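Local coordinates for probable disease resistance protein At5g66900 (PDB 7L7W) that acts as a helper immune receptor in plant defence, forming calcium-permeable nonselective cation channels, and is represented here by its N-terminal RPW8-like four-helix-bundle domain, at residues L23-F37 with I79-R91. The protein carries 2 engineered substitutions. Sequence-based numbering, arbitrary orientation.
Sequences LLKVVIDEAKKFKAF and IERADVAVRKFPR. With NI (nickel (II) ion), chain B.
F89 lies between two rings of the 23-37 segment and meets each differently. Its CD2 edge points at the centre of the F34 face, a T-shaped pair with planes at 69°. F37 instead forms an offset stack with it, the planes only 25° apart. CG of F89 stands anti to the backbone N, which carries the ring across to both partners. CG of P90 abuts F34 CZ at 3.7 Å, and Y95 of the second subunit packs on all three phenylalanines.

Before the rings in each segment, the helical parts 23-32 and 79-88 run roughly parallel, inclined by 29°. V27 is a knob in the hole formed by I79, A82, D83 and V86: its CG1 branch faces A82 CB at 3.8 Å, while CG2 rests on D83 CB. V86 splits likewise, CG1 against E30 CB at 3.5 Å and CG2 toward A31 CB.

Along the flank, CG of E30 lies over one face of the R87 guanidinium, and OE2 makes a long salt bridge to NH1 (3.5 Å). K33 NZ also grips E30 OE1 at 2.8 Å. R87 NH2 bonds weakly to OD1 of D83, whose OD2 binds nickel at 2.1 Å together with the E80 carboxylate, beside L23 CD1.

No hydrogen bond crosses between the segments; apolar side chains, fringed by charge pairs, join the two helices, while the ring cluster and P90 join the segments that follow them.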
loop_
_atom_site.group_PDB
_atom_site.type_symbol
_atom_site.label_atom_id
_atom_site.label_comp_id
_atom_site.label_asym_id
_atom_site.label_seq_id
_atom_site.Cartn_x
_atom_site.Cartn_y
_atom_site.Cartn_z
ATOM N N LEU A 23 -28.719 -6.405 11.660
ATOM C CA LEU A 23 -27.832 -6.371 10.511
ATOM C C LEU A 23 -26.850 -5.204 10.577
ATOM O O LEU A 23 -25.755 -5.295 10.020
ATOM C CB LEU A 23 -28.665 -6.333 9.234
ATOM C CG LEU A 23 -27.949 -6.032 7.922
ATOM C CD1 LEU A 23 -27.410 -7.327 7.351
ATOM C CD2 LEU A 23 -28.925 -5.401 6.919
ATOM N N LEU A 24 -27.194 -4.117 11.268
ATOM C CA LEU A 24 -26.222 -3.034 11.390
ATOM C C LEU A 24 -25.171 -3.327 12.461
ATOM O O LEU A 24 -23.998 -2.966 12.298
ATOM C CB LEU A 24 -26.929 -1.716 11.693
ATOM C CG LEU A 24 -25.977 -0.519 11.667
ATOM C CD1 LEU A 24 -25.218 -0.426 10.316
ATOM C CD2 LEU A 24 -26.754 0.750 11.951
ATOM N N LYS A 25 -25.569 -3.960 13.568
ATOM C CA LYS A 25 -24.599 -4.291 14.598
ATOM C C LYS A 25 -23.569 -5.280 14.074
ATOM O O LYS A 25 -22.385 -5.210 14.451
ATOM C CB LYS A 25 -25.304 -4.853 15.835
ATOM C CG LYS A 25 -24.385 -5.076 17.049
ATOM C CD LYS A 25 -24.357 -3.860 17.976
ATOM C CE LYS A 25 -23.035 -3.763 18.722
ATOM N NZ LYS A 25 -22.895 -2.407 19.320
ATOM N N VAL A 26 -23.993 -6.200 13.201
ATOM C CA VAL A 26 -23.017 -7.122 12.620
ATOM C C VAL A 26 -21.956 -6.349 11.842
ATOM O O VAL A 26 -20.746 -6.581 11.989
ATOM C CB VAL A 26 -23.703 -8.162 11.720
ATOM C CG1 VAL A 26 -22.643 -8.904 10.907
ATOM C CG2 VAL A 26 -24.526 -9.130 12.543
ATOM N N VAL A 27 -22.403 -5.411 11.003
ATOM C CA VAL A 27 -21.485 -4.659 10.156
ATOM C C VAL A 27 -20.551 -3.803 11.011
ATOM O O VAL A 27 -19.367 -3.630 10.680
ATOM C CB VAL A 27 -22.289 -3.828 9.132
ATOM C CG1 VAL A 27 -21.372 -2.981 8.242
ATOM C CG2 VAL A 27 -23.139 -4.753 8.258
ATOM N N ILE A 28 -21.056 -3.285 12.139
ATOM C CA ILE A 28 -20.199 -2.498 13.020
ATOM C C ILE A 28 -19.133 -3.382 13.642
ATOM O O ILE A 28 -17.935 -3.048 13.625
ATOM C CB ILE A 28 -21.021 -1.779 14.101
ATOM C CG1 ILE A 28 -21.962 -0.769 13.469
ATOM C CG2 ILE A 28 -20.100 -1.020 15.041
ATOM C CD1 ILE A 28 -22.940 -0.172 14.484
ATOM N N ASP A 29 -19.532 -4.535 14.182
ATOM C CA ASP A 29 -18.567 -5.393 14.856
ATOM C C ASP A 29 -17.522 -5.924 13.892
ATOM O O ASP A 29 -16.380 -6.175 14.297
ATOM C CB ASP A 29 -19.286 -6.544 15.555
ATOM C CG ASP A 29 -20.299 -6.061 16.579
ATOM O OD1 ASP A 29 -20.019 -5.046 17.265
ATOM O OD2 ASP A 29 -21.381 -6.687 16.673
ATOM N N GLU A 30 -17.886 -6.097 12.618
ATOM C CA GLU A 30 -16.905 -6.518 11.625
ATOM C C GLU A 30 -15.990 -5.371 11.215
ATOM O O GLU A 30 -14.796 -5.586 10.994
ATOM C CB GLU A 30 -17.581 -7.108 10.384
ATOM C CG GLU A 30 -18.223 -8.471 10.587
ATOM C CD GLU A 30 -17.266 -9.547 11.072
ATOM O OE1 GLU A 30 -16.023 -9.429 10.875
ATOM O OE2 GLU A 30 -17.770 -10.521 11.678
ATOM N N ALA A 31 -16.526 -4.155 11.077
ATOM C CA ALA A 31 -15.679 -3.040 10.661
ATOM C C ALA A 31 -14.686 -2.676 11.747
ATOM O O ALA A 31 -13.539 -2.325 11.454
ATOM C CB ALA A 31 -16.523 -1.820 10.317
ATOM N N LYS A 32 -15.113 -2.745 13.013
ATOM C CA LYS A 32 -14.254 -2.312 14.108
ATOM C C LYS A 32 -12.943 -3.099 14.132
ATOM O O LYS A 32 -11.903 -2.557 14.536
ATOM C CB LYS A 32 -15.009 -2.437 15.433
ATOM C CG LYS A 32 -15.762 -1.177 15.823
ATOM C CD LYS A 32 -16.544 -1.375 17.117
ATOM C CE LYS A 32 -17.263 -0.097 17.538
ATOM N NZ LYS A 32 -18.267 -0.338 18.612
ATOM N N LYS A 33 -12.961 -4.350 13.642
ATOM C CA LYS A 33 -11.786 -5.216 13.698
ATOM C C LYS A 33 -10.587 -4.628 12.948
ATOM O O LYS A 33 -9.440 -4.921 13.301
ATOM C CB LYS A 33 -12.128 -6.603 13.140
ATOM C CG LYS A 33 -13.117 -7.411 13.977
ATOM C CD LYS A 33 -13.392 -8.785 13.368
ATOM C CE LYS A 33 -14.673 -9.420 13.931
ATOM N NZ LYS A 33 -15.062 -10.656 13.168
ATOM N N PHE A 34 -10.816 -3.802 11.923
ATOM C CA PHE A 34 -9.722 -3.256 11.105
ATOM C C PHE A 34 -9.228 -1.922 11.676
ATOM O O PHE A 34 -9.292 -0.869 11.030
ATOM C CB PHE A 34 -10.178 -3.108 9.648
ATOM C CG PHE A 34 -10.659 -4.401 9.028
ATOM C CD1 PHE A 34 -9.784 -5.463 8.824
ATOM C CD2 PHE A 34 -11.977 -4.557 8.653
ATOM C CE1 PHE A 34 -10.235 -6.666 8.268
ATOM C CE2 PHE A 34 -12.432 -5.759 8.088
ATOM C CZ PHE A 34 -11.569 -6.813 7.905
ATOM N N LYS A 35 -8.715 -1.984 12.913
ATOM C CA LYS A 35 -8.329 -0.764 13.619
ATOM C C LYS A 35 -7.321 0.058 12.827
ATOM O O LYS A 35 -7.426 1.291 12.774
ATOM C CB LYS A 35 -7.787 -1.102 15.013
ATOM C CG LYS A 35 -8.525 -2.221 15.702
ATOM C CD LYS A 35 -7.707 -2.900 16.772
ATOM C CE LYS A 35 -8.623 -3.188 17.948
ATOM N NZ LYS A 35 -7.889 -3.328 19.238
ATOM N N ALA A 36 -6.365 -0.605 12.162
ATOM C CA ALA A 36 -5.318 0.127 11.449
ATOM C C ALA A 36 -5.874 0.988 10.322
ATOM O O ALA A 36 -5.303 2.043 10.024
ATOM C CB ALA A 36 -4.272 -0.834 10.897
ATOM N N PHE A 37 -6.996 0.579 9.706
ATOM C CA PHE A 37 -7.557 1.246 8.524
ATOM C C PHE A 37 -8.689 2.160 8.978
ATOM O O PHE A 37 -9.795 1.702 9.279
ATOM C CB PHE A 37 -8.033 0.225 7.491
ATOM C CG PHE A 37 -8.446 0.836 6.171
ATOM C CD1 PHE A 37 -7.513 1.481 5.363
ATOM C CD2 PHE A 37 -9.781 0.776 5.737
ATOM C CE1 PHE A 37 -7.902 2.050 4.151
ATOM C CE2 PHE A 37 -10.166 1.339 4.529
ATOM C CZ PHE A 37 -9.230 1.980 3.736
ATOM N N ILE A 79 -27.144 -0.398 4.080
ATOM C CA ILE A 79 -26.504 -1.253 5.076
ATOM C C ILE A 79 -25.897 -2.482 4.407
ATOM O O ILE A 79 -24.839 -2.972 4.823
ATOM C CB ILE A 79 -27.513 -1.633 6.172
ATOM C CG1 ILE A 79 -27.954 -0.386 6.936
ATOM C CG2 ILE A 79 -26.912 -2.615 7.145
ATOM C CD1 ILE A 79 -29.165 -0.610 7.873
ATOM N N GLU A 80 -26.513 -2.969 3.320
ATOM C CA GLU A 80 -25.952 -4.131 2.636
ATOM C C GLU A 80 -24.722 -3.773 1.810
ATOM O O GLU A 80 -23.817 -4.607 1.663
ATOM C CB GLU A 80 -27.007 -4.799 1.769
ATOM C CG GLU A 80 -27.744 -5.893 2.519
ATOM C CD GLU A 80 -26.826 -7.017 2.984
ATOM O OE1 GLU A 80 -26.253 -6.894 4.094
ATOM O OE2 GLU A 80 -26.695 -8.028 2.250
ATOM N N ARG A 81 -24.647 -2.549 1.279
ATOM C CA ARG A 81 -23.388 -2.126 0.664
ATOM C C ARG A 81 -22.270 -2.043 1.704
ATOM O O ARG A 81 -21.140 -2.481 1.448
ATOM C CB ARG A 81 -23.573 -0.793 -0.045
ATOM C CG ARG A 81 -24.416 -0.933 -1.319
ATOM C CD ARG A 81 -25.122 0.356 -1.664
ATOM N NE ARG A 81 -24.180 1.469 -1.684
ATOM C CZ ARG A 81 -24.518 2.741 -1.477
ATOM N NH1 ARG A 81 -25.791 3.066 -1.224
ATOM N NH2 ARG A 81 -23.577 3.686 -1.515
ATOM N N ALA A 82 -22.568 -1.504 2.896
ATOM C CA ALA A 82 -21.549 -1.526 3.943
ATOM C C ALA A 82 -21.131 -2.958 4.260
ATOM O O ALA A 82 -19.938 -3.243 4.414
ATOM C CB ALA A 82 -22.035 -0.813 5.203
ATOM N N ASP A 83 -22.096 -3.876 4.337
ATOM C CA ASP A 83 -21.783 -5.263 4.669
ATOM C C ASP A 83 -20.851 -5.874 3.629
ATOM O O ASP A 83 -19.805 -6.448 3.967
ATOM C CB ASP A 83 -23.085 -6.063 4.790
ATOM C CG ASP A 83 -22.907 -7.408 5.488
ATOM O OD1 ASP A 83 -21.778 -7.746 5.874
ATOM O OD2 ASP A 83 -23.915 -8.131 5.669
ATOM N N VAL A 84 -21.205 -5.740 2.352
ATOM C CA VAL A 84 -20.400 -6.321 1.283
ATOM C C VAL A 84 -18.995 -5.729 1.279
ATOM O O VAL A 84 -17.993 -6.456 1.140
ATOM C CB VAL A 84 -21.107 -6.111 -0.065
ATOM C CG1 VAL A 84 -20.144 -6.295 -1.207
ATOM C CG2 VAL A 84 -22.284 -7.069 -0.185
ATOM N N ALA A 85 -18.897 -4.401 1.431
ATOM C CA ALA A 85 -17.594 -3.746 1.414
ATOM C C ALA A 85 -16.725 -4.227 2.569
ATOM O O ALA A 85 -15.531 -4.526 2.388
ATOM C CB ALA A 85 -17.780 -2.227 1.463
ATOM N N VAL A 86 -17.312 -4.337 3.761
ATOM C CA VAL A 86 -16.551 -4.791 4.918
ATOM C C VAL A 86 -16.075 -6.219 4.713
ATOM O O VAL A 86 -14.941 -6.568 5.063
ATOM C CB VAL A 86 -17.399 -4.657 6.194
ATOM C CG1 VAL A 86 -16.909 -5.614 7.257
ATOM C CG2 VAL A 86 -17.350 -3.232 6.705
ATOM N N ARG A 87 -16.927 -7.074 4.148
ATOM C CA ARG A 87 -16.507 -8.460 4.016
ATOM C C ARG A 87 -15.455 -8.632 2.937
ATOM O O ARG A 87 -14.699 -9.607 2.993
ATOM C CB ARG A 87 -17.712 -9.362 3.770
ATOM C CG ARG A 87 -18.821 -9.085 4.764
ATOM C CD ARG A 87 -19.566 -10.323 5.174
ATOM N NE ARG A 87 -19.049 -10.889 6.414
ATOM C CZ ARG A 87 -19.736 -10.959 7.550
ATOM N NH1 ARG A 87 -19.190 -11.497 8.632
ATOM N NH2 ARG A 87 -20.971 -10.493 7.605
ATOM N N LYS A 88 -15.364 -7.695 1.980
ATOM C CA LYS A 88 -14.344 -7.842 0.946
ATOM C C LYS A 88 -13.036 -7.130 1.308
ATOM O O LYS A 88 -12.026 -7.334 0.631
ATOM C CB LYS A 88 -14.844 -7.295 -0.391
ATOM C CG LYS A 88 -14.852 -5.774 -0.420
ATOM C CD LYS A 88 -14.795 -5.147 -1.834
ATOM C CE LYS A 88 -15.781 -5.760 -2.804
ATOM N NZ LYS A 88 -16.337 -4.632 -3.602
ATOM N N PHE A 89 -13.027 -6.280 2.339
ATOM C CA PHE A 89 -11.808 -5.524 2.655
ATOM C C PHE A 89 -10.528 -6.349 2.739
ATOM O O PHE A 89 -9.505 -5.898 2.184
ATOM C CB PHE A 89 -11.957 -4.744 3.966
ATOM C CG PHE A 89 -10.758 -3.913 4.297
ATOM C CD1 PHE A 89 -10.343 -2.906 3.432
ATOM C CD2 PHE A 89 -10.024 -4.157 5.445
ATOM C CE1 PHE A 89 -9.229 -2.134 3.720
ATOM C CE2 PHE A 89 -8.896 -3.388 5.739
ATOM C CZ PHE A 89 -8.500 -2.378 4.870
ATOM N N PRO A 90 -10.479 -7.506 3.403
ATOM C CA PRO A 90 -9.216 -8.262 3.474
ATOM C C PRO A 90 -8.611 -8.609 2.118
ATOM O O PRO A 90 -7.406 -8.892 2.044
ATOM C CB PRO A 90 -9.611 -9.525 4.242
ATOM C CG PRO A 90 -10.714 -9.058 5.130
ATOM C CD PRO A 90 -11.505 -8.093 4.288
ATOM N N ARG A 91 -9.385 -8.601 1.040
ATOM C CA ARG A 91 -8.817 -8.862 -0.272
ATOM C C ARG A 91 -8.699 -7.607 -1.128
ATOM O O ARG A 91 -8.404 -7.711 -2.316
ATOM C CB ARG A 91 -9.618 -9.948 -0.986
ATOM C CG ARG A 91 -9.685 -11.242 -0.169
ATOM C CD ARG A 91 -10.680 -12.234 -0.740
ATOM N NE ARG A 91 -11.468 -11.649 -1.828
ATOM C CZ ARG A 91 -12.768 -11.334 -1.776
ATOM N NH1 ARG A 91 -13.493 -11.537 -0.670
ATOM N NH2 ARG A 91 -13.349 -10.809 -2.855
HETATM NI NI NI B . -25.013 -8.761 4.037
#